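Local coordinates for protein sensory transduction histidine kinase, putative (Borrelia burgdorferi, PDB 5BWJ) that probably passes small-molecule signals sensed by this periplasmic Venus flytrap domain to the ATP-dependent histidine kinase part of a membrane-bound two-component protein, at residues B[14-19]-B[86-91]; B[114-119]-B[124-129]; B[135-138]-B[142-145]; B[153-156]-B[161-164]. All blocks are in the same frame, centred on the assembly; numbering follows the deposited sequence.

Contact 1 (B[14-19]-B[86-91]); sequences DQFFPF and ARSISI
The methyl group of A86 carries most of this contact, meeting two phenylalanine rings from the loop that follows strand 6-13. It comes closest to F19, where CB lies 3.5 Å from CE2 and 3.6 Å from CZ, and it also meets F16, with CZ 4.0 Å from A86 CB. Both rings are approached obliquely.

The two aromatics are themselves packed together. F19 CD2 stands 3.7 Å above the F16 ring, over its centre. Their first torsions differ: F16 swings CG anti to its backbone N (chi1 -174°), F19 turns CG anti to its carbonyl carbon (chi1 -67°), and the two settings bring F16 CZ and F19 CE2 to the same methyl. The turn between them contains a cis peptide before P18 and is spanned by a weak bond from F19 N to F16 O, an oxygen that also lies in the plane of the F19 ring at its edge.

Farther along strand 79-94, S88 OG comes 4.3 Å from F16 CE2 without bonding across the contact. I89 of the second subunit packs on F19, and I91 of that subunit on P18.

No hydrogen bond crosses between the segments. The loop is held against this strand of the Venus flytrap domain by aliphatic and aromatic packing alone, while the one hydroxyl nearby, S88 OG, is satisfied by hydrogen bonds to D158 and N187.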
# COMPACT_ATOMS: atom_id res chain seq x y z
N ASP B 14 10.44 9.73 8.98
CA ASP B 14 9.28 10.35 8.36
C ASP B 14 8.02 9.52 8.65
O ASP B 14 7.75 9.18 9.81
CB ASP B 14 9.52 10.52 6.85
CG ASP B 14 8.53 11.47 6.20
OD1 ASP B 14 7.88 12.26 6.91
OD2 ASP B 14 8.39 11.42 4.96
N GLN B 15 7.25 9.19 7.61
CA GLN B 15 6.05 8.37 7.77
C GLN B 15 5.97 7.37 6.62
O GLN B 15 6.47 7.63 5.52
CB GLN B 15 4.79 9.23 7.82
CG GLN B 15 4.80 10.27 8.93
CD GLN B 15 3.49 11.01 9.04
OE1 GLN B 15 2.43 10.41 9.26
NE2 GLN B 15 3.54 12.33 8.87
N PHE B 16 5.33 6.24 6.88
CA PHE B 16 5.32 5.11 5.95
C PHE B 16 4.07 4.28 6.18
O PHE B 16 4.11 3.25 6.86
CB PHE B 16 6.59 4.27 6.14
CG PHE B 16 6.77 3.17 5.13
CD1 PHE B 16 7.83 2.28 5.26
CD2 PHE B 16 5.91 3.02 4.06
CE1 PHE B 16 8.02 1.26 4.35
CE2 PHE B 16 6.10 2.00 3.14
CZ PHE B 16 7.15 1.12 3.29
N PHE B 17 2.95 4.72 5.61
CA PHE B 17 1.68 4.02 5.78
C PHE B 17 1.74 2.64 5.13
O PHE B 17 2.23 2.52 4.01
CB PHE B 17 0.53 4.84 5.18
CG PHE B 17 -0.83 4.26 5.45
CD1 PHE B 17 -1.61 4.74 6.49
CD2 PHE B 17 -1.34 3.24 4.65
CE1 PHE B 17 -2.86 4.21 6.74
CE2 PHE B 17 -2.60 2.71 4.90
CZ PHE B 17 -3.36 3.20 5.95
N PRO B 18 1.24 1.60 5.81
CA PRO B 18 0.63 1.53 7.15
C PRO B 18 1.60 1.07 8.24
O PRO B 18 1.17 0.72 9.34
CB PRO B 18 -0.47 0.49 6.95
CG PRO B 18 0.16 -0.49 6.00
CD PRO B 18 1.06 0.33 5.09
N PHE B 19 2.90 1.06 7.94
CA PHE B 19 3.90 0.58 8.89
C PHE B 19 4.04 1.51 10.09
O PHE B 19 4.10 1.05 11.23
CB PHE B 19 5.24 0.39 8.19
CG PHE B 19 5.24 -0.71 7.17
CD1 PHE B 19 5.58 -2.00 7.54
CD2 PHE B 19 4.87 -0.47 5.86
CE1 PHE B 19 5.57 -3.03 6.61
CE2 PHE B 19 4.85 -1.48 4.93
CZ PHE B 19 5.20 -2.77 5.31
N ALA B 86 8.69 -3.31 1.83
CA ALA B 86 7.44 -3.20 1.10
C ALA B 86 7.66 -2.42 -0.19
O ALA B 86 8.74 -1.89 -0.44
CB ALA B 86 6.38 -2.52 1.95
N ARG B 87 6.61 -2.36 -1.02
CA ARG B 87 6.67 -1.66 -2.29
C ARG B 87 5.69 -0.49 -2.31
O ARG B 87 4.67 -0.51 -1.64
CB ARG B 87 6.35 -2.62 -3.44
CG ARG B 87 7.52 -3.45 -3.92
CD ARG B 87 7.10 -4.40 -5.03
NE ARG B 87 8.22 -4.82 -5.87
CZ ARG B 87 8.97 -5.90 -5.65
NH1 ARG B 87 9.97 -6.18 -6.47
NH2 ARG B 87 8.73 -6.69 -4.61
N SER B 88 6.03 0.53 -3.10
CA SER B 88 5.16 1.67 -3.31
C SER B 88 5.12 2.05 -4.78
O SER B 88 5.89 1.52 -5.59
CB SER B 88 5.63 2.87 -2.47
OG SER B 88 5.62 2.56 -1.09
N ILE B 89 4.21 2.95 -5.13
CA ILE B 89 4.13 3.50 -6.47
C ILE B 89 4.34 5.00 -6.40
O ILE B 89 3.73 5.68 -5.58
CB ILE B 89 2.77 3.19 -7.14
CG1 ILE B 89 2.56 1.67 -7.22
CG2 ILE B 89 2.70 3.82 -8.54
CD1 ILE B 89 1.22 1.24 -7.81
N SER B 90 5.23 5.52 -7.24
CA SER B 90 5.47 6.95 -7.31
C SER B 90 4.30 7.64 -8.00
O SER B 90 3.90 7.24 -9.09
CB SER B 90 6.78 7.25 -8.04
OG SER B 90 6.67 6.93 -9.42
N ILE B 91 3.76 8.67 -7.36
CA ILE B 91 2.60 9.38 -7.90
C ILE B 91 2.80 10.89 -7.81
O ILE B 91 3.27 11.41 -6.80
CB ILE B 91 1.30 8.97 -7.17
CG1 ILE B 91 0.84 7.60 -7.68
CG2 ILE B 91 0.19 10.01 -7.37
CD1 ILE B 91 -0.46 7.09 -7.08

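Contact 2 (B[114-119]-B[124-129]); sequences IGVIKN and DILRLK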
# COMPACT_ATOMS: atom_id res chain seq x y z
N ILE B 114 7.50 21.39 -8.85
CA ILE B 114 7.13 20.12 -8.22
C ILE B 114 7.83 19.96 -6.88
O ILE B 114 9.04 20.17 -6.77
CB ILE B 114 7.48 18.92 -9.13
CG1 ILE B 114 6.76 19.06 -10.48
CG2 ILE B 114 7.10 17.61 -8.45
CD1 ILE B 114 7.14 18.00 -11.49
N GLY B 115 7.06 19.58 -5.86
CA GLY B 115 7.60 19.32 -4.54
C GLY B 115 8.00 17.87 -4.38
O GLY B 115 7.32 16.97 -4.88
N VAL B 116 9.09 17.63 -3.67
CA VAL B 116 9.58 16.27 -3.43
C VAL B 116 10.44 16.25 -2.18
O VAL B 116 11.11 17.24 -1.86
CB VAL B 116 10.40 15.75 -4.64
CG1 VAL B 116 11.70 16.53 -4.81
CG2 VAL B 116 10.67 14.25 -4.50
N ILE B 117 10.42 15.14 -1.45
CA ILE B 117 11.26 15.00 -0.27
C ILE B 117 12.71 14.84 -0.68
O ILE B 117 13.03 14.05 -1.56
CB ILE B 117 10.82 13.81 0.61
CG1 ILE B 117 9.38 13.99 1.07
CG2 ILE B 117 11.74 13.67 1.82
CD1 ILE B 117 8.78 12.79 1.77
N LYS B 118 13.59 15.60 -0.04
CA LYS B 118 15.01 15.59 -0.36
C LYS B 118 15.65 14.25 0.00
O LYS B 118 15.23 13.59 0.95
CB LYS B 118 15.74 16.72 0.38
N ASN B 119 16.67 13.87 -0.76
CA ASN B 119 17.41 12.63 -0.53
C ASN B 119 16.53 11.38 -0.57
O ASN B 119 16.71 10.46 0.23
CB ASN B 119 18.14 12.70 0.82
CG ASN B 119 19.11 13.86 0.89
OD1 ASN B 119 19.63 14.31 -0.13
ND2 ASN B 119 19.36 14.35 2.09
N ASP B 124 15.64 11.84 -7.21
CA ASP B 124 16.48 11.40 -8.32
C ASP B 124 15.67 11.29 -9.61
O ASP B 124 16.15 11.68 -10.68
CB ASP B 124 17.14 10.06 -8.01
CG ASP B 124 18.24 10.18 -6.98
OD1 ASP B 124 18.75 11.30 -6.77
OD2 ASP B 124 18.61 9.14 -6.38
N ILE B 125 14.45 10.78 -9.51
CA ILE B 125 13.60 10.60 -10.68
C ILE B 125 13.35 11.94 -11.37
O ILE B 125 13.44 12.05 -12.59
CB ILE B 125 12.25 9.95 -10.30
CG1 ILE B 125 12.48 8.51 -9.82
CG2 ILE B 125 11.29 9.92 -11.50
CD1 ILE B 125 11.28 7.89 -9.14
N LEU B 126 13.04 12.97 -10.58
CA LEU B 126 12.75 14.29 -11.14
C LEU B 126 13.99 14.93 -11.76
O LEU B 126 13.88 15.71 -12.70
CB LEU B 126 12.18 15.21 -10.05
CG LEU B 126 10.87 14.75 -9.39
CD1 LEU B 126 10.42 15.77 -8.36
CD2 LEU B 126 9.78 14.52 -10.42
N ARG B 127 15.17 14.59 -11.23
CA ARG B 127 16.41 15.14 -11.76
C ARG B 127 16.82 14.42 -13.05
O ARG B 127 17.44 15.01 -13.93
CB ARG B 127 17.53 15.04 -10.72
CG ARG B 127 17.29 15.90 -9.49
CD ARG B 127 18.54 16.08 -8.66
NE ARG B 127 18.25 16.75 -7.39
CZ ARG B 127 17.99 18.05 -7.27
NH1 ARG B 127 17.97 18.83 -8.34
NH2 ARG B 127 17.74 18.56 -6.07
N LEU B 128 16.47 13.14 -13.14
CA LEU B 128 16.73 12.36 -14.35
C LEU B 128 15.78 12.78 -15.47
O LEU B 128 16.15 12.78 -16.64
CB LEU B 128 16.59 10.87 -14.07
CG LEU B 128 17.89 10.13 -13.72
CD1 LEU B 128 18.70 10.86 -12.66
CD2 LEU B 128 17.57 8.71 -13.27
N LYS B 129 14.56 13.14 -15.09
CA LYS B 129 13.57 13.64 -16.05
C LYS B 129 13.81 15.12 -16.35
O LYS B 129 13.07 15.74 -17.11
CB LYS B 129 12.16 13.44 -15.51
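L126 reaches from helix 121-128 into the angle between I114 and V116 on strand 114-117, and one of its methyls does all the close touching. V116 meets it tip to tip: L126 CD1 lies 3.7 Å from V116 CB and 3.8 Å from V116 CG1. With I114 the approach is oblique, CG2 coming within 3.8 Å of L126 CD1. In V116 the first torsion is +67°, which sets CG1 between the backbone N and the carbonyl carbon; in L126 a chi2 of -179° straightens the side chain, so that CD1 is the atom carried farthest toward the strand. I114 and V116 are alternate residues, both facing the helix; G115 between them lies on the opposite side of the strand.

That is the tight part, a small apolar patch with no hydrogen bond across it. The solvent side of the helix is much looser, and there L128 is exposed. At the open flank R127 lies along I134, its guanidinium group in a salt bridge with E123, one turn earlier in the same helix. Past the end of the strand the backbone N of N119 is hydrogen-bonded to E123 as well, which ties the connecting loop to the first turn of the helix.

Strand 114-117, helix 121-128 and strand 134-137 form a beta-alpha-beta unit, and L126 is one of the residues that pack the helix of this unit onto its strands. I134 of the next strand also touches both V116 and L126. On the other flank Y156 of strand 154-156, also parallel to 114-117, packs against I114, I125 and L126.

Contact 3 (B[135-138]-B[142-145]); sequences FLAD and ELVL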
# COMPACT_ATOMS: atom_id res chain seq x y z
N PHE B 135 11.04 21.97 -5.73
CA PHE B 135 10.97 22.41 -4.35
C PHE B 135 11.30 21.24 -3.42
O PHE B 135 10.65 20.20 -3.48
CB PHE B 135 9.58 22.97 -4.03
CG PHE B 135 9.38 23.34 -2.59
CD1 PHE B 135 8.85 22.43 -1.69
CD2 PHE B 135 9.73 24.60 -2.14
CE1 PHE B 135 8.67 22.77 -0.37
CE2 PHE B 135 9.55 24.95 -0.81
CZ PHE B 135 9.02 24.04 0.08
N LEU B 136 12.31 21.42 -2.58
CA LEU B 136 12.76 20.35 -1.70
C LEU B 136 12.13 20.46 -0.31
O LEU B 136 12.21 21.50 0.34
CB LEU B 136 14.29 20.37 -1.57
CG LEU B 136 15.07 20.07 -2.85
CD1 LEU B 136 16.56 20.22 -2.60
CD2 LEU B 136 14.76 18.67 -3.39
N ALA B 137 11.48 19.37 0.11
CA ALA B 137 10.90 19.28 1.45
C ALA B 137 11.72 18.32 2.30
O ALA B 137 12.36 17.41 1.78
CB ALA B 137 9.45 18.83 1.37
N ASP B 138 11.70 18.53 3.61
CA ASP B 138 12.46 17.70 4.53
C ASP B 138 11.71 16.42 4.89
O ASP B 138 12.32 15.41 5.24
CB ASP B 138 12.80 18.47 5.81
CG ASP B 138 13.75 19.63 5.57
OD1 ASP B 138 14.55 19.55 4.61
OD2 ASP B 138 13.71 20.60 6.35
N GLU B 142 5.81 18.33 5.74
CA GLU B 142 6.20 19.60 5.14
C GLU B 142 5.81 19.64 3.67
O GLU B 142 5.35 20.67 3.17
CB GLU B 142 7.70 19.83 5.30
CG GLU B 142 8.22 21.08 4.60
CD GLU B 142 9.72 21.24 4.73
OE1 GLU B 142 10.29 20.68 5.69
OE2 GLU B 142 10.33 21.91 3.87
N LEU B 143 6.00 18.52 2.99
CA LEU B 143 5.75 18.44 1.55
C LEU B 143 4.28 18.68 1.23
O LEU B 143 3.95 19.49 0.36
CB LEU B 143 6.18 17.08 1.01
CG LEU B 143 5.86 16.83 -0.47
CD1 LEU B 143 6.53 17.87 -1.35
CD2 LEU B 143 6.30 15.43 -0.88
N VAL B 144 3.40 17.98 1.94
CA VAL B 144 1.97 18.09 1.68
C VAL B 144 1.46 19.47 2.10
O VAL B 144 0.53 20.00 1.49
CB VAL B 144 1.18 16.99 2.41
CG1 VAL B 144 -0.30 17.13 2.15
CG2 VAL B 144 1.66 15.62 1.96
N LEU B 145 2.07 20.05 3.12
CA LEU B 145 1.70 21.39 3.57
C LEU B 145 2.02 22.42 2.49
O LEU B 145 1.27 23.39 2.31
CB LEU B 145 2.42 21.75 4.87
CG LEU B 145 1.82 21.14 6.14
CD1 LEU B 145 2.80 21.24 7.30
CD2 LEU B 145 0.51 21.83 6.48
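The flat groups that meet between E142 and D138 are two carboxylates, their planes turned 83° apart. E142 lays one face of its carboxylate over the backbone of A137 and D138: A137 CA lies beneath that face, 3.6 Å from OE2, and D138 N is on the same side, well out of the carboxylate plane. From there D138 N gives a weak hydrogen bond to OE1 (3.3 Å, N-H...O 155°). OE1 comes obliquely at the D138 carboxylate, 3.5 Å from D138 OD2, with no bond between these two acceptors. E142 gets there with CG anti to its backbone N (chi1 175°) and the chain extended beyond, lying across the end of strand 134-137.

Deeper in, the contact is apolar. The CB of A137 packs 3.7 Å from both CA and CB of L143. N139, in the tight turn between strand and helix 140-148, takes a hydrogen bond from the E142 backbone N.

The chemistry is thus of two kinds: a buried alanine-leucine packing joins strand to helix, while at the solvent side one long, weak bond coexists with neighbouring negative charges, which would probably raise the proton affinity of one of the acids.

Contact 4 (B[153-156]-B[161-164]); sequences DYIY and TLHY
I155 on strand 154-156 and L162 on helix 161-169 face each other where the strand hands over to the next helix of this Venus flytrap domain, and their end methyls do the touching. Taken in order, the helix begins with T161. Its backbone N is hydrogen-bonded to D158 OD1, so the first residue is tied to the linking loop rather than to the strand.

L162 makes the contact. Its CG sits beside the backbone N (chi1 -63°), and from there CD1 is the methyl that crosses to the strand. It meets I155 CD1 at 4.3 Å, a loose apolar touch. S140 and L143 of helix 140-148 also lie against L162, and L143 and L147 against I155, so the pair lies where helix 140-148, helix 161-169 and the sheet come together.

H163 turns its ring away from the strand, to the second subunit, where it meets the rings of F17 and Y164 of that chain. Y164 likewise belongs to the subunit interface through H163 of the second copy; within its own chain, its OH is hydrogen-bonded to K22 O.

The ring of Y156 lies on the other side of the strand from helix 161-169, against helix 121-128. What Y156 offers L162 is backbone: its carbonyl carbon C lies 4.1 Å from L162 CD1.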
# COMPACT_ATOMS: atom_id res chain seq x y z
N ASP B 153 2.76 23.39 -7.04
CA ASP B 153 1.59 22.97 -7.82
C ASP B 153 1.39 21.46 -7.74
O ASP B 153 0.26 20.98 -7.73
CB ASP B 153 1.74 23.40 -9.28
CG ASP B 153 1.81 24.91 -9.44
OD1 ASP B 153 1.03 25.61 -8.77
OD2 ASP B 153 2.65 25.39 -10.24
N TYR B 154 2.50 20.73 -7.68
CA TYR B 154 2.47 19.27 -7.63
C TYR B 154 3.45 18.74 -6.59
O TYR B 154 4.47 19.36 -6.32
CB TYR B 154 2.81 18.68 -9.00
CG TYR B 154 1.93 19.18 -10.12
CD1 TYR B 154 2.22 20.36 -10.79
CD2 TYR B 154 0.80 18.48 -10.51
CE1 TYR B 154 1.42 20.82 -11.82
CE2 TYR B 154 -0.01 18.93 -11.54
CZ TYR B 154 0.31 20.10 -12.19
OH TYR B 154 -0.50 20.56 -13.21
N ILE B 155 3.12 17.59 -6.00
CA ILE B 155 4.06 16.88 -5.14
C ILE B 155 4.25 15.47 -5.68
O ILE B 155 3.34 14.88 -6.25
CB ILE B 155 3.58 16.84 -3.67
CG1 ILE B 155 2.21 16.16 -3.57
CG2 ILE B 155 3.55 18.25 -3.10
CD1 ILE B 155 1.70 16.00 -2.15
N TYR B 156 5.46 14.94 -5.49
CA TYR B 156 5.84 13.65 -6.05
C TYR B 156 6.40 12.75 -4.96
O TYR B 156 7.35 13.12 -4.27
CB TYR B 156 6.88 13.86 -7.16
CG TYR B 156 7.15 12.64 -8.00
CD1 TYR B 156 6.15 12.07 -8.79
CD2 TYR B 156 8.42 12.07 -8.04
CE1 TYR B 156 6.41 10.96 -9.57
CE2 TYR B 156 8.68 10.96 -8.82
CZ TYR B 156 7.67 10.41 -9.58
OH TYR B 156 7.92 9.31 -10.36
N THR B 161 1.26 7.21 1.54
CA THR B 161 1.59 8.07 2.67
C THR B 161 1.22 9.53 2.44
O THR B 161 0.60 10.17 3.30
CB THR B 161 3.10 8.00 3.01
OG1 THR B 161 3.46 6.64 3.26
CG2 THR B 161 3.41 8.84 4.25
N LEU B 162 1.61 10.08 1.29
CA LEU B 162 1.32 11.48 0.99
C LEU B 162 -0.18 11.69 0.91
O LEU B 162 -0.70 12.72 1.35
CB LEU B 162 1.99 11.90 -0.31
CG LEU B 162 3.52 11.85 -0.34
CD1 LEU B 162 4.03 12.40 -1.66
CD2 LEU B 162 4.13 12.62 0.83
N HIS B 163 -0.87 10.70 0.35
CA HIS B 163 -2.31 10.77 0.22
C HIS B 163 -3.00 10.69 1.57
O HIS B 163 -3.97 11.41 1.83
CB HIS B 163 -2.81 9.63 -0.68
CG HIS B 163 -4.26 9.72 -0.99
ND1 HIS B 163 -4.75 10.40 -2.09
CD2 HIS B 163 -5.35 9.24 -0.34
CE1 HIS B 163 -6.06 10.32 -2.11
NE2 HIS B 163 -6.45 9.62 -1.06
N TYR B 164 -2.50 9.82 2.44
CA TYR B 164 -3.05 9.67 3.78
C TYR B 164 -2.98 10.98 4.56
O TYR B 164 -3.97 11.43 5.13
CB TYR B 164 -2.33 8.57 4.56
CG TYR B 164 -2.56 8.67 6.05
CD1 TYR B 164 -3.74 8.20 6.62
CD2 TYR B 164 -1.62 9.26 6.89
CE1 TYR B 164 -3.97 8.30 7.98
CE2 TYR B 164 -1.84 9.36 8.25
CZ TYR B 164 -3.02 8.88 8.79
OH TYR B 164 -3.24 8.98 10.15

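All four contacts reach one mixed sheet. Segment 114-119 of contact 2 bonds to its neighbours in contacts 3 and 4: K118 N, just beyond the strand end, lies 2.8 Å from A137 O, and G115 O 2.8 Å from Y156 N, both probable hydrogen bonds. Contacts 3 and 4, with centres about 9 Å apart, share an apolar core in which V144 CG2 packs 3.8 Å from L162 O. Contact 1 joins contact 4 by two probable hydrogen bonds, S90 OG to Y156 OH (2.8 Å) and F17 N to T161 OG1 (3.1 Å), and both touch the second subunit. E29, a magnesium ligand in this protein although no ion is bound to this chain here, has its side chain about 10 Å from that of F19 in contact 1.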